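Agarase (Pseudoalteromonas fuliginea, PDB 6XJ9) probably hydrolyses agarose, the galactan of red-algal cell walls, as a family 50 glycoside hydrolase that also carries an agarase CBM-like domain. Local coordinates at residues Q358-K361 with N362-E365; D423-T427 with W428-S432; V601-A604 with A605-Y609. One frame throughout, in Å; residues are numbered along the deposited sequence.

Interaction 1: Q358-K361 with N362-E365; sequences QVRK and NLFE
R360 and L363 meet where the single helical turn 358-361 runs into a type I beta turn that spans K361 to F364. Three backbone bonds hold this corner. N362 N reaches back four residues to Q358 O at 3.1 Å. L363 N bonds R360 O, also at 3.1 Å. The bond that closes the turn, F364 N to K361 O, is weak at 3.4 Å.

The buried side pairs the flat guanidinium of R360 with aliphatic and aromatic groups. R360 bends at chi2 (-65°) and chi3 (-59°), which folds its chain round and lays one face of the guanidinium against L363. The methyl CD1 of L363 sits over the centre of that face, 3.5 Å from R360 CZ. The guanidinium nitrogens of R360 bond outside the turn: NH2 to L316 O, NH1 to T723 O and to S155 O in the CBM-like region, so the buried charge is gripped by carbonyl groups while the leucine covers one flat side. L363 also turns CB over the face of the F364 ring, whose atom CD2 approaches R360 O obliquely to 3.4 Å. The backbone of N362 bonds K221, and that of L363 bonds V223, tying the turn to the loop that holds K221 and V223.

The polar side chains gather on the more open side. K361 runs out extended as far as chi4, bringing NZ to 3.7 Å from N362 OD1, and touches Y319 of strand 315-320. The amides of Q358 and N362 cross with their planes 37° apart. N362 ND2 lies 3.0 Å from the backbone Q358 O, yet the angle is too poor for a hydrogen bond.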
ATOM      1  N   GLN A 358      26.261  10.711  27.958  1.00 32.14           N
ATOM      2  CA  GLN A 358      26.439  11.714  26.920  1.00 33.60           C
ATOM      3  C   GLN A 358      25.864  11.199  25.603  1.00 32.17           C
ATOM      4  O   GLN A 358      25.267  11.966  24.845  1.00 34.22           O
ATOM      5  CB  GLN A 358      27.916  12.103  26.771  1.00 33.49           C
ATOM      6  CG  GLN A 358      28.364  13.180  27.747  1.00 34.70           C
ATOM      7  CD  GLN A 358      27.682  14.509  27.517  1.00 37.26           C
ATOM      8  OE1 GLN A 358      27.160  14.794  26.441  1.00 40.46           O
ATOM      9  NE2 GLN A 358      27.668  15.340  28.545  1.00 40.72           N
ATOM     10  N   VAL A 359      26.043   9.896  25.353  1.00 29.97           N
ATOM     11  CA  VAL A 359      25.587   9.276  24.118  1.00 28.93           C
ATOM     12  C   VAL A 359      24.067   9.375  24.040  1.00 27.24           C
ATOM     13  O   VAL A 359      23.537   9.716  22.984  1.00 30.20           O
ATOM     14  CB  VAL A 359      26.098   7.829  23.954  1.00 29.45           C
ATOM     15  CG1 VAL A 359      25.428   7.106  22.799  1.00 31.20           C
ATOM     16  CG2 VAL A 359      27.610   7.797  23.770  1.00 32.27           C
ATOM     17  N   ARG A 360      23.379   9.099  25.155  1.00 26.88           N
ATOM     18  CA  ARG A 360      21.923   9.203  25.186  1.00 26.89           C
ATOM     19  C   ARG A 360      21.484  10.656  25.006  1.00 25.95           C
ATOM     20  O   ARG A 360      20.587  10.936  24.216  1.00 25.31           O
ATOM     21  CB  ARG A 360      21.312   8.606  26.458  1.00 24.18           C
ATOM     22  CG  ARG A 360      21.489   7.100  26.615  1.00 23.80           C
ATOM     23  CD  ARG A 360      20.769   6.250  25.579  1.00 24.14           C
ATOM     24  NE  ARG A 360      19.327   6.470  25.562  1.00 23.69           N
ATOM     25  CZ  ARG A 360      18.465   5.804  24.791  1.00 25.11           C
ATOM     26  NH1 ARG A 360      18.879   4.833  23.988  1.00 24.50           N
ATOM     27  NH2 ARG A 360      17.179   6.094  24.852  1.00 24.89           N
ATOM     28  N   LYS A 361      22.105  11.578  25.745  1.00 27.76           N
ATOM     29  CA  LYS A 361      21.707  12.978  25.673  1.00 29.63           C
ATOM     30  C   LYS A 361      21.694  13.433  24.214  1.00 30.12           C
ATOM     31  O   LYS A 361      20.733  14.059  23.773  1.00 29.77           O
ATOM     32  CB  LYS A 361      22.590  13.864  26.562  1.00 31.06           C
ATOM     33  CG  LYS A 361      22.317  15.364  26.471  1.00 31.96           C
ATOM     34  CD  LYS A 361      23.361  16.210  27.185  1.00 34.29           C
ATOM     35  CE  LYS A 361      23.313  17.682  26.822  1.00 36.26           C
ATOM     36  NZ  LYS A 361      23.365  17.899  25.354  1.00 39.25           N
ATOM     37  N   ASN A 362      22.730  13.050  23.455  1.00 29.96           N
ATOM     38  CA  ASN A 362      22.985  13.633  22.142  1.00 30.61           C
ATOM     39  C   ASN A 362      22.098  13.038  21.045  1.00 28.59           C
ATOM     40  O   ASN A 362      22.101  13.536  19.916  1.00 26.16           O
ATOM     41  CB  ASN A 362      24.475  13.605  21.794  1.00 34.64           C
ATOM     42  CG  ASN A 362      25.253  14.629  22.597  1.00 38.77           C
ATOM     43  OD1 ASN A 362      24.837  15.782  22.707  1.00 38.34           O
ATOM     44  ND2 ASN A 362      26.380  14.217  23.159  1.00 39.23           N
ATOM     45  N   LEU A 363      21.328  11.994  21.380  1.00 26.64           N
ATOM     46  CA  LEU A 363      20.366  11.422  20.443  1.00 25.34           C
ATOM     47  C   LEU A 363      19.324  12.463  20.042  1.00 23.92           C
ATOM     48  O   LEU A 363      18.829  12.421  18.924  1.00 25.30           O
ATOM     49  CB  LEU A 363      19.649  10.229  21.085  1.00 24.87           C
ATOM     50  CG  LEU A 363      20.496   9.018  21.476  1.00 25.28           C
ATOM     51  CD1 LEU A 363      19.696   8.122  22.414  1.00 24.32           C
ATOM     52  CD2 LEU A 363      20.960   8.232  20.253  1.00 24.05           C
ATOM     53  N   PHE A 364      18.986  13.372  20.968  1.00 23.69           N
ATOM     54  CA  PHE A 364      17.770  14.173  20.908  1.00 23.39           C
ATOM     55  C   PHE A 364      18.046  15.603  20.440  1.00 25.30           C
ATOM     56  O   PHE A 364      18.881  16.301  21.032  1.00 25.16           O
ATOM     57  CB  PHE A 364      17.095  14.154  22.285  1.00 22.10           C
ATOM     58  CG  PHE A 364      16.769  12.767  22.788  1.00 22.52           C
ATOM     59  CD1 PHE A 364      15.766  12.012  22.191  1.00 22.52           C
ATOM     60  CD2 PHE A 364      17.474  12.206  23.844  1.00 22.57           C
ATOM     61  CE1 PHE A 364      15.472  10.732  22.643  1.00 24.09           C
ATOM     62  CE2 PHE A 364      17.181  10.928  24.303  1.00 23.41           C
ATOM     63  CZ  PHE A 364      16.185  10.190  23.697  1.00 25.05           C
ATOM     64  N   GLU A 365      17.316  16.041  19.398  1.00 26.61           N
ATOM     65  CA  GLU A 365      17.325  17.436  18.955  1.00 27.52           C
ATOM     66  C   GLU A 365      16.731  18.351  20.028  1.00 30.52           C
ATOM     67  O   GLU A 365      17.163  19.492  20.156  1.00 28.53           O
ATOM     68  CB  GLU A 365      16.544  17.653  17.655  1.00 28.22           C
ATOM     69  CG  GLU A 365      17.349  17.368  16.398  1.00 27.77           C
ATOM     70  CD  GLU A 365      16.682  17.616  15.055  1.00 29.31           C
ATOM     71  OE1 GLU A 365      15.434  17.739  14.993  1.00 29.32           O
ATOM     72  OE2 GLU A 365      17.418  17.651  14.053  1.00 29.57           O
TER

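Interaction 2: D423-T427 with W428-S432; sequences DRMIT and WGFSS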
ATOM      1  N   ASP A 423     -13.097   4.484  19.650  1.00 20.28           N
ATOM      2  CA  ASP A 423     -13.688   4.723  18.342  1.00 19.61           C
ATOM      3  C   ASP A 423     -12.840   4.104  17.230  1.00 19.13           C
ATOM      4  O   ASP A 423     -13.385   3.538  16.279  1.00 19.98           O
ATOM      5  CB  ASP A 423     -14.003   6.207  18.130  1.00 20.67           C
ATOM      6  CG  ASP A 423     -15.162   6.688  18.991  1.00 21.93           C
ATOM      7  OD1 ASP A 423     -15.693   5.874  19.763  1.00 21.47           O
ATOM      8  OD2 ASP A 423     -15.523   7.865  18.875  1.00 21.21           O
ATOM      9  N   ARG A 424     -11.511   4.226  17.337  1.00 18.73           N
ATOM     10  CA  ARG A 424     -10.618   3.634  16.348  1.00 18.55           C
ATOM     11  C   ARG A 424     -10.848   2.128  16.275  1.00 18.87           C
ATOM     12  O   ARG A 424     -10.971   1.578  15.183  1.00 19.44           O
ATOM     13  CB  ARG A 424      -9.145   3.913  16.665  1.00 18.16           C
ATOM     14  CG  ARG A 424      -8.654   5.273  16.191  1.00 18.19           C
ATOM     15  CD  ARG A 424      -7.382   5.700  16.908  1.00 19.81           C
ATOM     16  NE  ARG A 424      -6.721   6.829  16.259  1.00 20.07           N
ATOM     17  CZ  ARG A 424      -5.567   7.348  16.671  1.00 20.60           C
ATOM     18  NH1 ARG A 424      -4.956   6.840  17.727  1.00 20.29           N
ATOM     19  NH2 ARG A 424      -5.031   8.369  16.026  1.00 20.75           N
ATOM     20  N   MET A 425     -10.903   1.470  17.439  1.00 18.67           N
ATOM     21  CA  MET A 425     -11.120   0.033  17.459  1.00 19.24           C
ATOM     22  C   MET A 425     -12.458  -0.313  16.803  1.00 19.84           C
ATOM     23  O   MET A 425     -12.539  -1.268  16.032  1.00 19.93           O
ATOM     24  CB  MET A 425     -11.051  -0.536  18.881  1.00 19.41           C
ATOM     25  CG  MET A 425      -9.716  -0.288  19.561  1.00 19.05           C
ATOM     26  SD  MET A 425      -8.323  -0.757  18.500  1.00 20.78           S
ATOM     27  CE  MET A 425      -7.042   0.303  19.169  1.00 19.46           C
ATOM     28  N   ILE A 426     -13.500   0.485  17.080  1.00 21.13           N
ATOM     29  CA  ILE A 426     -14.789   0.265  16.441  1.00 22.16           C
ATOM     30  C   ILE A 426     -14.606   0.392  14.931  1.00 21.96           C
ATOM     31  O   ILE A 426     -15.038  -0.482  14.180  1.00 23.13           O
ATOM     32  CB  ILE A 426     -15.870   1.268  16.929  1.00 22.89           C
ATOM     33  CG1 ILE A 426     -16.171   1.201  18.432  1.00 23.95           C
ATOM     34  CG2 ILE A 426     -17.129   1.162  16.073  1.00 22.15           C
ATOM     35  CD1 ILE A 426     -16.591  -0.155  18.944  1.00 26.15           C
ATOM     36  N   THR A 427     -13.980   1.495  14.497  1.00 22.05           N
ATOM     37  CA  THR A 427     -13.931   1.843  13.084  1.00 22.27           C
ATOM     38  C   THR A 427     -13.094   0.812  12.327  1.00 22.95           C
ATOM     39  O   THR A 427     -13.408   0.449  11.192  1.00 23.17           O
ATOM     40  CB  THR A 427     -13.349   3.249  12.882  1.00 22.22           C
ATOM     41  OG1 THR A 427     -14.002   4.157  13.766  1.00 23.04           O
ATOM     42  CG2 THR A 427     -13.478   3.752  11.460  1.00 24.43           C
ATOM     43  N   TRP A 428     -12.020   0.346  12.976  1.00 21.57           N
ATOM     44  CA  TRP A 428     -11.100  -0.582  12.344  1.00 22.28           C
ATOM     45  C   TRP A 428     -11.659  -2.001  12.392  1.00 22.43           C
ATOM     46  O   TRP A 428     -11.096  -2.898  11.766  1.00 22.47           O
ATOM     47  CB  TRP A 428      -9.707  -0.501  12.982  1.00 22.18           C
ATOM     48  CG  TRP A 428      -9.100   0.868  12.917  1.00 21.48           C
ATOM     49  CD1 TRP A 428      -9.467   1.895  12.093  1.00 21.21           C
ATOM     50  CD2 TRP A 428      -7.996   1.356  13.695  1.00 22.02           C
ATOM     51  NE1 TRP A 428      -8.701   3.000  12.342  1.00 20.57           N
ATOM     52  CE2 TRP A 428      -7.783   2.698  13.311  1.00 20.97           C
ATOM     53  CE3 TRP A 428      -7.176   0.798  14.686  1.00 21.90           C
ATOM     54  CZ2 TRP A 428      -6.761   3.475  13.858  1.00 21.63           C
ATOM     55  CZ3 TRP A 428      -6.176   1.569  15.234  1.00 21.15           C
ATOM     56  CH2 TRP A 428      -5.976   2.889  14.827  1.00 21.81           C
ATOM     57  N   GLY A 429     -12.756  -2.187  13.144  1.00 22.17           N
ATOM     58  CA  GLY A 429     -13.452  -3.463  13.188  1.00 19.63           C
ATOM     59  C   GLY A 429     -12.923  -4.424  14.260  1.00 20.42           C
ATOM     60  O   GLY A 429     -13.357  -5.571  14.338  1.00 20.60           O
ATOM     61  N   PHE A 430     -11.995  -3.972  15.105  1.00 19.92           N
ATOM     62  CA  PHE A 430     -11.427  -4.881  16.090  1.00 19.89           C
ATOM     63  C   PHE A 430     -12.480  -5.234  17.146  1.00 18.82           C
ATOM     64  O   PHE A 430     -13.183  -4.361  17.667  1.00 18.03           O
ATOM     65  CB  PHE A 430     -10.155  -4.297  16.714  1.00 20.06           C
ATOM     66  CG  PHE A 430      -8.914  -4.354  15.858  1.00 21.16           C
ATOM     67  CD1 PHE A 430      -8.397  -5.569  15.423  1.00 21.36           C
ATOM     68  CD2 PHE A 430      -8.246  -3.195  15.492  1.00 21.20           C
ATOM     69  CE1 PHE A 430      -7.248  -5.626  14.651  1.00 19.72           C
ATOM     70  CE2 PHE A 430      -7.103  -3.254  14.707  1.00 22.55           C
ATOM     71  CZ  PHE A 430      -6.601  -4.470  14.293  1.00 21.05           C
ATOM     72  N   SER A 431     -12.526  -6.523  17.503  1.00 17.00           N
ATOM     73  CA  SER A 431     -13.520  -7.042  18.430  1.00 17.18           C
ATOM     74  C   SER A 431     -13.183  -6.735  19.889  1.00 17.17           C
ATOM     75  O   SER A 431     -14.055  -6.904  20.745  1.00 16.30           O
ATOM     76  CB  SER A 431     -13.708  -8.516  18.255  1.00 16.67           C
ATOM     77  OG  SER A 431     -12.553  -9.205  18.709  1.00 17.16           O
ATOM     78  N   SER A 432     -11.926  -6.348  20.169  1.00 16.90           N
ATOM     79  CA  SER A 432     -11.445  -6.255  21.543  1.00 17.68           C
ATOM     80  C   SER A 432     -10.298  -5.257  21.662  1.00 17.82           C
ATOM     81  O   SER A 432      -9.686  -4.889  20.665  1.00 19.76           O
ATOM     82  CB  SER A 432     -11.019  -7.624  22.054  1.00 17.22           C
ATOM     83  OG  SER A 432      -9.841  -8.075  21.386  1.00 19.83           O
TER
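R424 O takes the backbone N-H of W428 at 2.7 Å, the shortest bond between the two segments, and lies over one face of the indole, toward its rim. The R424 side chain runs alongside the same ring: CB sits over the same face in a CH-pi contact, 3.7 Å from the centroid of the six-membered ring, and CG comes to 3.5 Å from CZ2. With W428 CG anti to its carbonyl carbon (chi1 -58°), the indole folds back along the helix onto these methylenes.

G429, with phi at 89°, turns the chain out of the helix in a Schellman motif. Its N bonds I426 O at 3.0 Å, and F430 N makes a weak bond to M425 O. M425 SD makes Met-aromatic contacts with both W428 and F430, and M425 CE lies 4.2 Å from W428 CZ3. Replacing the indole of W428 by an alanine is likely to leave the methylenes of R424 without their flat support and open a gap beside M425 CE.

Salt bridges from R424 to E251 and D741 fix its far end. W428 and F430 pack on helix 745-763, while M425 and F430 also rest on strand 299-305, so the end of helix 413-428 packs on both.

Interaction 3: V601-A604 with A605-Y609; sequences VVNA and AMDKY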
ATOM      1  N   VAL A 601      -3.343 -23.882  40.795  1.00 16.66           N
ATOM      2  CA  VAL A 601      -3.355 -22.768  41.724  1.00 17.25           C
ATOM      3  C   VAL A 601      -3.992 -21.561  41.036  1.00 17.88           C
ATOM      4  O   VAL A 601      -4.878 -20.912  41.600  1.00 20.09           O
ATOM      5  CB  VAL A 601      -1.945 -22.469  42.285  1.00 16.90           C
ATOM      6  CG1 VAL A 601      -1.875 -21.112  42.946  1.00 17.22           C
ATOM      7  CG2 VAL A 601      -1.505 -23.548  43.270  1.00 17.89           C
ATOM      8  N   VAL A 602      -3.578 -21.273  39.799  1.00 16.23           N
ATOM      9  CA  VAL A 602      -4.088 -20.061  39.178  1.00 15.88           C
ATOM     10  C   VAL A 602      -5.578 -20.241  38.896  1.00 16.30           C
ATOM     11  O   VAL A 602      -6.394 -19.361  39.175  1.00 17.59           O
ATOM     12  CB  VAL A 602      -3.276 -19.638  37.941  1.00 15.17           C
ATOM     13  CG1 VAL A 602      -3.902 -18.418  37.278  1.00 14.98           C
ATOM     14  CG2 VAL A 602      -1.817 -19.359  38.306  1.00 15.35           C
ATOM     15  N   ASN A 603      -5.929 -21.427  38.405  1.00 17.08           N
ATOM     16  CA  ASN A 603      -7.317 -21.753  38.119  1.00 18.24           C
ATOM     17  C   ASN A 603      -8.195 -21.619  39.368  1.00 17.82           C
ATOM     18  O   ASN A 603      -9.327 -21.137  39.280  1.00 17.56           O
ATOM     19  CB  ASN A 603      -7.430 -23.150  37.504  1.00 18.55           C
ATOM     20  CG  ASN A 603      -8.868 -23.499  37.204  1.00 20.87           C
ATOM     21  OD1 ASN A 603      -9.479 -22.867  36.351  1.00 22.54           O
ATOM     22  ND2 ASN A 603      -9.423 -24.438  37.951  1.00 20.71           N
ATOM     23  N   ALA A 604      -7.700 -22.087  40.527  1.00 18.15           N
ATOM     24  CA  ALA A 604      -8.497 -21.978  41.744  1.00 18.64           C
ATOM     25  C   ALA A 604      -8.628 -20.517  42.173  1.00 19.08           C
ATOM     26  O   ALA A 604      -9.655 -20.132  42.726  1.00 20.49           O
ATOM     27  CB  ALA A 604      -7.930 -22.818  42.864  1.00 19.23           C
ATOM     28  N   ALA A 605      -7.588 -19.706  41.946  1.00 18.51           N
ATOM     29  CA  ALA A 605      -7.698 -18.283  42.242  1.00 18.31           C
ATOM     30  C   ALA A 605      -8.772 -17.630  41.367  1.00 17.73           C
ATOM     31  O   ALA A 605      -9.640 -16.885  41.847  1.00 17.62           O
ATOM     32  CB  ALA A 605      -6.345 -17.613  42.113  1.00 18.38           C
ATOM     33  N   MET A 606      -8.702 -17.916  40.063  1.00 17.51           N
ATOM     34  CA  MET A 606      -9.681 -17.423  39.113  1.00 17.91           C
ATOM     35  C   MET A 606     -11.092 -17.891  39.500  1.00 18.04           C
ATOM     36  O   MET A 606     -12.044 -17.135  39.391  1.00 16.73           O
ATOM     37  CB  MET A 606      -9.321 -17.880  37.695  1.00 18.65           C
ATOM     38  CG  MET A 606      -8.203 -17.045  37.084  1.00 17.21           C
ATOM     39  SD  MET A 606      -8.768 -15.377  36.682  1.00 19.83           S
ATOM     40  CE  MET A 606     -10.089 -15.726  35.516  1.00 17.82           C
ATOM     41  N   ASP A 607     -11.212 -19.134  39.982  1.00 19.65           N
ATOM     42  CA  ASP A 607     -12.488 -19.701  40.392  1.00 19.83           C
ATOM     43  C   ASP A 607     -13.051 -18.957  41.606  1.00 19.76           C
ATOM     44  O   ASP A 607     -14.268 -18.913  41.810  1.00 18.18           O
ATOM     45  CB  ASP A 607     -12.356 -21.197  40.676  1.00 21.48           C
ATOM     46  CG  ASP A 607     -12.405 -22.090  39.446  1.00 22.71           C
ATOM     47  OD1 ASP A 607     -12.647 -21.572  38.341  1.00 25.18           O
ATOM     48  OD2 ASP A 607     -12.182 -23.301  39.604  1.00 24.14           O
ATOM     49  N   LYS A 608     -12.169 -18.408  42.450  1.00 20.63           N
ATOM     50  CA  LYS A 608     -12.658 -17.716  43.633  1.00 21.19           C
ATOM     51  C   LYS A 608     -13.135 -16.302  43.273  1.00 21.08           C
ATOM     52  O   LYS A 608     -14.249 -15.907  43.628  1.00 20.27           O
ATOM     53  CB  LYS A 608     -11.632 -17.754  44.769  1.00 22.34           C
ATOM     54  CG  LYS A 608     -12.061 -17.039  46.049  1.00 24.88           C
ATOM     55  CD  LYS A 608     -11.239 -17.407  47.279  1.00 27.51           C
ATOM     56  CE  LYS A 608     -11.895 -16.954  48.573  1.00 29.25           C
ATOM     57  NZ  LYS A 608     -11.998 -15.476  48.630  1.00 34.88           N
ATOM     58  N   TYR A 609     -12.316 -15.575  42.507  1.00 18.99           N
ATOM     59  CA  TYR A 609     -12.429 -14.125  42.429  1.00 20.57           C
ATOM     60  C   TYR A 609     -13.095 -13.695  41.128  1.00 19.02           C
ATOM     61  O   TYR A 609     -13.841 -12.713  41.112  1.00 18.93           O
ATOM     62  CB  TYR A 609     -11.068 -13.451  42.648  1.00 20.75           C
ATOM     63  CG  TYR A 609     -10.533 -13.649  44.044  1.00 22.69           C
ATOM     64  CD1 TYR A 609     -11.070 -12.959  45.125  1.00 24.38           C
ATOM     65  CD2 TYR A 609      -9.516 -14.552  44.295  1.00 23.91           C
ATOM     66  CE1 TYR A 609     -10.592 -13.151  46.412  1.00 24.63           C
ATOM     67  CE2 TYR A 609      -9.039 -14.771  45.575  1.00 25.11           C
ATOM     68  CZ  TYR A 609      -9.570 -14.059  46.636  1.00 25.01           C
ATOM     69  OH  TYR A 609      -9.078 -14.278  47.890  1.00 23.66           O
TER
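Residues V601 to Y609 form the last turns of the alpha helix 584-609, with i to i+4 backbone bonds joining the two segments in regular succession. Its place is consistent with an outer helix of the (beta/alpha)8 barrel expected of this family. M606 N bonds V602 O at 2.9 Å, and D607 N meets N603 O at 2.8 Å. K608 N to A604 O is weak at 3.1 Å, while Y609 N still bonds A605 O.

The side chains divide between a buried and an exposed face. On the buried face A605 sets its methyl CB 3.4 Å from V602 O and touches N485 of helix 478-495; V601 packs on F480, T481 and A484 of the same helix. M606 bends at both chi2 and chi3, which carries its sulfur end away from the helix toward V504 and Y615. V602 joins it against Y615, so the helix lies against strands 501-506 and 614-615.

On the exposed face D607 folds back over the preceding turn. With chi1 at -82° its carboxylate carbon CG lies 3.2 Å from N603 O, and the carboxylate stands steeply to the N603 side-chain amide, the planes 74° apart. At the terminus K608 lays CG over the centre of the Y609 ring, 3.8 Å above its plane, and its NZ makes a weak bond to Y609 OH at 3.2 Å.

The three contacts follow one another along the chain without touching; the centres of interactions 2 and 3 lie about 31 Å apart, and those of interactions 1 and 3 about 48 Å. Interaction 2 is the buried one, and its chemistry is aromatic, with one methionine sulfur beside two rings; the charge of its arginine is met by acids outside the two segments. Interactions 1 and 3 each have a buried and an exposed side. Both 1 and 2 turn the chain out of a helix and set an arginine against a hydrophobic side chain, but 1 uses a beta turn near the CBM-like region and 2 a glycine. Interaction 3 stays helical, with small and aliphatic residues facing inward.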